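Local atomic coordinates of aryl esterase (Mycobacterium smegmatis, PDB entry 2Q0Q), a protein that hydrolyses aryl esters and transfers acyl groups to alcohols in water, as an oligomeric enzyme of the SGNH hydrolase superfamily. Residues V113-V118 / S173-P178; E163-Y168 / V177-A182. All coordinates share one frame; numbering follows the deposited sequence.

Interaction 1: V113-V118 / S173-P178; sequences VLVTQV and SFMKVP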
ATOM      1  N   VAL G 113       6.005 -16.941 -14.510  1.00 15.22           N
ATOM      2  CA  VAL G 113       5.852 -15.497 -14.679  1.00 15.33           C
ATOM      3  C   VAL G 113       6.885 -14.938 -15.677  1.00 15.00           C
ATOM      4  O   VAL G 113       6.530 -14.173 -16.568  1.00 14.78           O
ATOM      5  CB  VAL G 113       5.951 -14.771 -13.311  1.00 14.96           C
ATOM      6  CG1 VAL G 113       6.023 -13.256 -13.491  1.00 16.61           C
ATOM      7  CG2 VAL G 113       4.767 -15.138 -12.414  1.00 15.93           C
ATOM      8  N   LEU G 114       8.150 -15.308 -15.518  1.00 14.72           N
ATOM      9  CA  LEU G 114       9.207 -14.840 -16.421  1.00 14.86           C
ATOM     10  C   LEU G 114       8.982 -15.322 -17.879  1.00 15.37           C
ATOM     11  O   LEU G 114       9.101 -14.539 -18.843  1.00 15.26           O
ATOM     12  CB  LEU G 114      10.582 -15.286 -15.891  1.00 14.79           C
ATOM     13  CG  LEU G 114      10.988 -14.758 -14.499  1.00 14.97           C
ATOM     14  CD1 LEU G 114      12.327 -15.297 -14.065  1.00 13.77           C
ATOM     15  CD2 LEU G 114      11.045 -13.267 -14.477  1.00 15.44           C
ATOM     16  N   VAL G 115       8.624 -16.594 -18.044  1.00 14.96           N
ATOM     17  CA  VAL G 115       8.293 -17.106 -19.371  1.00 13.82           C
ATOM     18  C   VAL G 115       7.157 -16.340 -19.986  1.00 14.60           C
ATOM     19  O   VAL G 115       7.244 -15.911 -21.125  1.00 15.50           O
ATOM     20  CB  VAL G 115       7.931 -18.611 -19.333  1.00 14.33           C
ATOM     21  CG1 VAL G 115       7.516 -19.124 -20.732  1.00 14.27           C
ATOM     22  CG2 VAL G 115       9.108 -19.425 -18.812  1.00 14.83           C
ATOM     23  N   THR G 116       6.119 -16.122 -19.209  1.00 14.99           N
ATOM     24  CA  THR G 116       4.956 -15.371 -19.698  1.00 15.61           C
ATOM     25  C   THR G 116       5.334 -13.951 -20.130  1.00 15.63           C
ATOM     26  O   THR G 116       4.870 -13.471 -21.189  1.00 15.81           O
ATOM     27  CB  THR G 116       3.830 -15.352 -18.637  1.00 15.63           C
ATOM     28  OG1 THR G 116       3.407 -16.695 -18.381  1.00 17.62           O
ATOM     29  CG2 THR G 116       2.633 -14.572 -19.116  1.00 15.65           C
ATOM     30  N   GLN G 117       6.198 -13.307 -19.346  1.00 15.19           N
ATOM     31  CA  GLN G 117       6.764 -11.986 -19.729  1.00 15.18           C
ATOM     32  C   GLN G 117       7.520 -12.029 -21.080  1.00 15.02           C
ATOM     33  O   GLN G 117       7.430 -11.089 -21.894  1.00 15.36           O
ATOM     34  CB  GLN G 117       7.670 -11.445 -18.622  1.00 15.32           C
ATOM     35  CG  GLN G 117       6.970 -11.057 -17.329  1.00 14.87           C
ATOM     36  CD  GLN G 117       7.922 -10.630 -16.217  1.00 15.32           C
ATOM     37  OE1 GLN G 117       9.120 -10.917 -16.256  1.00 14.87           O
ATOM     38  NE2 GLN G 117       7.380  -9.910 -15.213  1.00 15.13           N
ATOM     39  N   VAL G 118       8.245 -13.109 -21.360  1.00 15.37           N
ATOM     40  CA  VAL G 118       8.876 -13.213 -22.686  1.00 15.81           C
ATOM     41  C   VAL G 118       7.832 -13.438 -23.808  1.00 15.13           C
ATOM     42  O   VAL G 118       7.885 -12.802 -24.870  1.00 16.06           O
ATOM     43  CB  VAL G 118       9.948 -14.311 -22.757  1.00 15.06           C
ATOM     44  CG1 VAL G 118      10.484 -14.396 -24.170  1.00 15.93           C
ATOM     45  CG2 VAL G 118      11.075 -14.001 -21.743  1.00 17.41           C
ATOM     46  N   SER G 173       6.976 -28.048 -20.587  1.00 15.72           N
ATOM     47  CA  SER G 173       6.139 -28.929 -21.389  1.00 15.71           C
ATOM     48  C   SER G 173       4.696 -28.416 -21.468  1.00 16.00           C
ATOM     49  O   SER G 173       4.104 -28.357 -22.533  1.00 15.99           O
ATOM     50  CB  SER G 173       6.169 -30.355 -20.834  1.00 16.78           C
ATOM     51  OG  SER G 173       5.233 -31.132 -21.547  1.00 17.14           O
ATOM     52  N   PHE G 174       4.161 -28.022 -20.325  1.00 14.41           N
ATOM     53  CA  PHE G 174       2.815 -27.479 -20.236  1.00 14.93           C
ATOM     54  C   PHE G 174       2.666 -26.174 -21.018  1.00 14.83           C
ATOM     55  O   PHE G 174       1.655 -25.964 -21.704  1.00 13.81           O
ATOM     56  CB  PHE G 174       2.474 -27.219 -18.781  1.00 14.45           C
ATOM     57  CG  PHE G 174       1.047 -26.795 -18.544  1.00 14.20           C
ATOM     58  CD1 PHE G 174       0.706 -25.444 -18.444  1.00 13.36           C
ATOM     59  CD2 PHE G 174       0.048 -27.729 -18.356  1.00 14.76           C
ATOM     60  CE1 PHE G 174      -0.600 -25.039 -18.220  1.00 14.01           C
ATOM     61  CE2 PHE G 174      -1.269 -27.325 -18.107  1.00 13.49           C
ATOM     62  CZ  PHE G 174      -1.598 -25.977 -18.031  1.00 14.46           C
HETATM   63  N   MSE G 175       3.651 -25.296 -20.882  1.00 15.48           N
HETATM   64  CA  MSE G 175       3.627 -24.007 -21.604  1.00 15.93           C
HETATM   65  C   MSE G 175       4.074 -24.117 -23.059  1.00 16.06           C
HETATM   66  O   MSE G 175       3.962 -23.130 -23.817  1.00 16.60           O
HETATM   67  CB  MSE G 175       4.478 -22.958 -20.890  1.00 15.87           C
HETATM   68  CG  MSE G 175       4.028 -22.688 -19.499  1.00 15.92           C
HETATM   69 SE   MSE G 175       4.991 -21.187 -18.685  1.00 19.21          SE
HETATM   70  CE  MSE G 175       4.197 -19.617 -19.706  1.00 19.48           C
ATOM     71  N   LYS G 176       4.560 -25.304 -23.441  1.00 15.35           N
ATOM     72  CA  LYS G 176       4.983 -25.565 -24.824  1.00 16.11           C
ATOM     73  C   LYS G 176       6.131 -24.658 -25.247  1.00 15.42           C
ATOM     74  O   LYS G 176       6.106 -24.056 -26.331  1.00 18.38           O
ATOM     75  CB  LYS G 176       3.808 -25.439 -25.785  1.00 15.28           C
ATOM     76  CG  LYS G 176       2.630 -26.281 -25.387  1.00 16.49           C
ATOM     77  CD  LYS G 176       2.918 -27.749 -25.490  1.00 15.95           C
ATOM     78  CE  LYS G 176       1.726 -28.589 -25.024  1.00 16.90           C
ATOM     79  NZ  LYS G 176       1.584 -28.602 -23.513  1.00 16.01           N
ATOM     80  N   VAL G 177       7.125 -24.580 -24.368  1.00 16.41           N
ATOM     81  CA  VAL G 177       8.339 -23.808 -24.596  1.00 16.23           C
ATOM     82  C   VAL G 177       9.573 -24.709 -24.379  1.00 16.49           C
ATOM     83  O   VAL G 177       9.512 -25.667 -23.618  1.00 16.29           O
ATOM     84  CB  VAL G 177       8.403 -22.564 -23.686  1.00 16.28           C
ATOM     85  CG1 VAL G 177       7.289 -21.584 -24.052  1.00 16.85           C
ATOM     86  CG2 VAL G 177       8.332 -22.965 -22.223  1.00 16.35           C
ATOM     87  N   PRO G 178      10.682 -24.398 -25.049  1.00 17.39           N
ATOM     88  CA  PRO G 178      11.917 -25.187 -24.902  1.00 17.48           C
ATOM     89  C   PRO G 178      12.486 -25.181 -23.475  1.00 17.73           C
ATOM     90  O   PRO G 178      12.503 -24.146 -22.812  1.00 17.48           O
ATOM     91  CB  PRO G 178      12.907 -24.484 -25.858  1.00 18.59           C
ATOM     92  CG  PRO G 178      12.117 -23.643 -26.718  1.00 18.37           C
ATOM     93  CD  PRO G 178      10.857 -23.289 -26.000  1.00 17.05           C
TER
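Val-115 meets Met-175 without the help of any flat group, for the one aromatic ring here, that of Phe-174, is turned to a second subunit. There His-147 and Phe-150 of that subunit pack edge-to-face with it, and Trp-149 of the same subunit meets it with the planes at about 45°. Met-175, present as selenomethionine, carries the contact proper. It reaches toward Val-115 tip to tip: CE lies 3.5 Å from Val-115 CG1, and SE is 3.8 Å from the same methyl. The bend at the last torsion, chi3 72°, turns CE toward helix 104-119, where it also comes within 3.3 Å of Thr-116 OG1. The threonine side chain crosses that of Met-175 at about a right angle, and its hydroxyl is hydrogen-bonded to Ser-112 O, so its polar need is met inside its own helix. The contact illustrates how an SGNH hydrolase layers its helices on a parallel sheet: 104-119 and the end of 164-175 lie side by side over it, and Val-115 also touches Val-134 and Val-136 of strand 133-138. Helix 164-175 stops in a Schellman motif whose C-prime residue, Lys-176, has positive phi. The turn brings Val-177 back toward the sheet, and its CG1 lies 4.1 Å from Val-115 CG1, adding a second, looser apolar touch. Lys-176 folds over the helix end: NZ bonds Ser-173 O at 2.7 Å, tilted 20° from the carbonyl plane, and meets Phe-174 O at 3.2 Å from above the plane of that second carbonyl. The same ammonium also bonds Asp-21 O and Ala-23 O of the second subunit.

Interaction 2: E163-Y168 / V177-A182; sequences ELARVY and VPFFDA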
ATOM      1  N   GLU G 163      15.214 -30.729  -7.432  1.00 18.22           N
ATOM      2  CA  GLU G 163      13.856 -30.862  -7.998  1.00 18.62           C
ATOM      3  C   GLU G 163      13.536 -29.905  -9.148  1.00 18.61           C
ATOM      4  O   GLU G 163      12.483 -30.036  -9.775  1.00 18.78           O
ATOM      5  CB  GLU G 163      12.807 -30.669  -6.905  1.00 19.24           C
ATOM      6  CG  GLU G 163      12.963 -31.641  -5.729  1.00 21.07           C
ATOM      7  CD  GLU G 163      12.995 -33.084  -6.183  1.00 26.05           C
ATOM      8  OE1 GLU G 163      13.942 -33.820  -5.799  1.00 30.37           O
ATOM      9  OE2 GLU G 163      12.069 -33.482  -6.927  1.00 26.89           O
ATOM     10  N   LEU G 164      14.422 -28.955  -9.421  1.00 17.59           N
ATOM     11  CA  LEU G 164      14.088 -27.890 -10.380  1.00 18.04           C
ATOM     12  C   LEU G 164      14.060 -28.391 -11.815  1.00 17.66           C
ATOM     13  O   LEU G 164      13.244 -27.956 -12.615  1.00 18.19           O
ATOM     14  CB  LEU G 164      15.039 -26.713 -10.238  1.00 18.25           C
ATOM     15  CG  LEU G 164      14.899 -25.973  -8.904  1.00 18.11           C
ATOM     16  CD1 LEU G 164      15.940 -24.885  -8.770  1.00 17.85           C
ATOM     17  CD2 LEU G 164      13.512 -25.407  -8.754  1.00 19.31           C
ATOM     18  N   ALA G 165      14.940 -29.335 -12.168  1.00 18.14           N
ATOM     19  CA  ALA G 165      14.867 -29.885 -13.507  1.00 17.59           C
ATOM     20  C   ALA G 165      13.491 -30.532 -13.726  1.00 17.41           C
ATOM     21  O   ALA G 165      12.883 -30.366 -14.791  1.00 17.05           O
ATOM     22  CB  ALA G 165      15.975 -30.897 -13.743  1.00 17.66           C
ATOM     23  N   ARG G 166      12.993 -31.250 -12.715  1.00 17.84           N
ATOM     24  CA  ARG G 166      11.700 -31.901 -12.839  1.00 17.82           C
ATOM     25  C   ARG G 166      10.551 -30.903 -13.002  1.00 17.74           C
ATOM     26  O   ARG G 166       9.738 -31.028 -13.921  1.00 16.87           O
ATOM     27  CB  ARG G 166      11.429 -32.793 -11.621  1.00 18.56           C
ATOM     28  CG  ARG G 166      10.123 -33.559 -11.740  1.00 19.27           C
ATOM     29  CD  ARG G 166       9.966 -34.597 -10.660  1.00 20.62           C
ATOM     30  NE  ARG G 166       9.917 -33.993  -9.326  1.00 23.85           N
ATOM     31  CZ  ARG G 166       8.824 -33.471  -8.767  1.00 26.42           C
ATOM     32  NH1 ARG G 166       7.662 -33.448  -9.418  1.00 27.69           N
ATOM     33  NH2 ARG G 166       8.893 -32.952  -7.538  1.00 27.80           N
ATOM     34  N   VAL G 167      10.477 -29.952 -12.084  1.00 17.19           N
ATOM     35  CA  VAL G 167       9.363 -29.013 -12.085  1.00 16.67           C
ATOM     36  C   VAL G 167       9.455 -28.042 -13.275  1.00 16.68           C
ATOM     37  O   VAL G 167       8.424 -27.697 -13.835  1.00 16.45           O
ATOM     38  CB  VAL G 167       9.165 -28.237 -10.715  1.00 16.93           C
ATOM     39  CG1 VAL G 167       8.934 -29.225  -9.574  1.00 16.52           C
ATOM     40  CG2 VAL G 167      10.323 -27.313 -10.403  1.00 16.93           C
ATOM     41  N   TYR G 168      10.665 -27.615 -13.659  1.00 16.45           N
ATOM     42  CA  TYR G 168      10.818 -26.732 -14.816  1.00 15.99           C
ATOM     43  C   TYR G 168      10.535 -27.478 -16.122  1.00 15.84           C
ATOM     44  O   TYR G 168       9.974 -26.887 -17.065  1.00 15.18           O
ATOM     45  CB  TYR G 168      12.222 -26.098 -14.922  1.00 16.09           C
ATOM     46  CG  TYR G 168      12.551 -24.946 -13.971  1.00 14.90           C
ATOM     47  CD1 TYR G 168      11.736 -24.609 -12.892  1.00 17.48           C
ATOM     48  CD2 TYR G 168      13.738 -24.233 -14.133  1.00 16.84           C
ATOM     49  CE1 TYR G 168      12.079 -23.563 -12.023  1.00 15.17           C
ATOM     50  CE2 TYR G 168      14.082 -23.193 -13.279  1.00 15.80           C
ATOM     51  CZ  TYR G 168      13.255 -22.870 -12.227  1.00 16.14           C
ATOM     52  OH  TYR G 168      13.608 -21.840 -11.391  1.00 16.78           O
ATOM     53  N   VAL G 177       7.125 -24.580 -24.368  1.00 16.41           N
ATOM     54  CA  VAL G 177       8.339 -23.808 -24.596  1.00 16.23           C
ATOM     55  C   VAL G 177       9.573 -24.709 -24.379  1.00 16.49           C
ATOM     56  O   VAL G 177       9.512 -25.667 -23.618  1.00 16.29           O
ATOM     57  CB  VAL G 177       8.403 -22.564 -23.686  1.00 16.28           C
ATOM     58  CG1 VAL G 177       7.289 -21.584 -24.052  1.00 16.85           C
ATOM     59  CG2 VAL G 177       8.332 -22.965 -22.223  1.00 16.35           C
ATOM     60  N   PRO G 178      10.682 -24.398 -25.049  1.00 17.39           N
ATOM     61  CA  PRO G 178      11.917 -25.187 -24.902  1.00 17.48           C
ATOM     62  C   PRO G 178      12.486 -25.181 -23.475  1.00 17.73           C
ATOM     63  O   PRO G 178      12.503 -24.146 -22.812  1.00 17.48           O
ATOM     64  CB  PRO G 178      12.907 -24.484 -25.858  1.00 18.59           C
ATOM     65  CG  PRO G 178      12.117 -23.643 -26.718  1.00 18.37           C
ATOM     66  CD  PRO G 178      10.857 -23.289 -26.000  1.00 17.05           C
ATOM     67  N   PHE G 179      12.972 -26.349 -23.052  1.00 17.54           N
ATOM     68  CA  PHE G 179      13.629 -26.534 -21.763  1.00 17.62           C
ATOM     69  C   PHE G 179      15.030 -27.130 -21.944  1.00 16.97           C
ATOM     70  O   PHE G 179      15.252 -27.960 -22.838  1.00 18.96           O
ATOM     71  CB  PHE G 179      12.789 -27.467 -20.880  1.00 17.53           C
ATOM     72  CG  PHE G 179      13.519 -27.972 -19.673  1.00 18.10           C
ATOM     73  CD1 PHE G 179      13.673 -27.152 -18.551  1.00 17.12           C
ATOM     74  CD2 PHE G 179      14.065 -29.252 -19.661  1.00 18.15           C
ATOM     75  CE1 PHE G 179      14.356 -27.610 -17.438  1.00 18.41           C
ATOM     76  CE2 PHE G 179      14.751 -29.716 -18.530  1.00 17.15           C
ATOM     77  CZ  PHE G 179      14.894 -28.886 -17.428  1.00 18.16           C
ATOM     78  N   PHE G 180      15.954 -26.732 -21.070  1.00 17.08           N
ATOM     79  CA  PHE G 180      17.273 -27.377 -20.976  1.00 17.36           C
ATOM     80  C   PHE G 180      17.726 -27.439 -19.514  1.00 17.20           C
ATOM     81  O   PHE G 180      17.627 -26.465 -18.790  1.00 16.95           O
ATOM     82  CB  PHE G 180      18.301 -26.628 -21.822  1.00 17.96           C
ATOM     83  CG  PHE G 180      19.702 -27.188 -21.734  1.00 17.78           C
ATOM     84  CD1 PHE G 180      20.047 -28.346 -22.419  1.00 19.44           C
ATOM     85  CD2 PHE G 180      20.679 -26.544 -20.968  1.00 18.78           C
ATOM     86  CE1 PHE G 180      21.349 -28.882 -22.313  1.00 19.70           C
ATOM     87  CE2 PHE G 180      21.969 -27.054 -20.875  1.00 19.77           C
ATOM     88  CZ  PHE G 180      22.307 -28.216 -21.552  1.00 19.75           C
ATOM     89  N   ASP G 181      18.257 -28.582 -19.103  1.00 16.80           N
ATOM     90  CA  ASP G 181      18.759 -28.751 -17.760  1.00 17.00           C
ATOM     91  C   ASP G 181      20.268 -28.589 -17.754  1.00 16.81           C
ATOM     92  O   ASP G 181      21.005 -29.472 -18.220  1.00 17.10           O
ATOM     93  CB  ASP G 181      18.376 -30.142 -17.224  1.00 16.23           C
ATOM     94  CG  ASP G 181      18.890 -30.408 -15.796  1.00 17.62           C
ATOM     95  OD1 ASP G 181      19.255 -29.450 -15.079  1.00 17.54           O
ATOM     96  OD2 ASP G 181      18.939 -31.610 -15.415  1.00 16.34           O
ATOM     97  N   ALA G 182      20.724 -27.515 -17.133  1.00 17.11           N
ATOM     98  CA  ALA G 182      22.151 -27.275 -16.985  1.00 17.96           C
ATOM     99  C   ALA G 182      22.803 -28.409 -16.198  1.00 17.49           C
ATOM    100  O   ALA G 182      23.960 -28.745 -16.438  1.00 18.72           O
ATOM    101  CB  ALA G 182      22.396 -25.952 -16.318  1.00 17.70           C
TER
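Ala-165 and Tyr-168, one turn apart on their helix, meet Asp-181 and Phe-179 on the strand that follows. The tight side is where Phe-179 and Asp-181 press on the helix. Phe-179 extends toward the helix, CG anti to the backbone N (chi1 167°), and brings CE1 to 3.6 Å from Tyr-168 CB. The far end of the ring, CZ, comes equally near Ala-165 O, and 4.3 Å separates CZ from Ala-165 CB. Further along the strand the carboxylate of Asp-181 abuts the alanine methyl, OD2 standing 3.5 Å from Ala-165 CB, while OD1 accepts hydrogen bonds from Ser-138 OG and Gly-183 N. Segment 164-168 of the helix and strand 179-181 run antiparallel (174°), their axes 9.0 Å apart at closest. This is the return half of a beta-alpha-beta crossover that joins strand 133-138, through helix 164-175, to its parallel neighbour 179-181 at the sheet edge. Tyr-168 touches the strand through its CB, but its ring leads away to pack against Ile-107 and Met-111 of helix 104-119, and OH is hydrogen-bonded to Leu-91 O. The side of the helix turned from the strand is looser: Arg-166 is exposed there, though Leu-152 of a second subunit packs on it and on buried Val-167. Arg-166 holds Glu-163 in a side-on salt bridge: NE and NH2 both reach OE2 at 3.3 Å, in the plane of the guanidinium, one face of which has Val-167 CG1 over it, displaced toward the rim.

In the fold
The centres of the two contacts are 11 Å apart, and both use helix 164-175. Interaction 2 takes its beginning, interaction 1 its end, and Val-177 and Pro-178 belong to both as the chain passes on to strand 179-181. In chain order 113-118 comes first, on helix 104-119; the other pieces follow strand 133-138. Interaction 1 thus joins neighbouring helices, whereas interaction 2 seats a helix on the outermost strand of the five-stranded parallel sheet, whose other side there is covered by helix 198-215. The same helix thus touches a neighbouring helix at its end and the edge strand at its start, while also facing a second subunit, so that the intrachain fold and the oligomer meet along it.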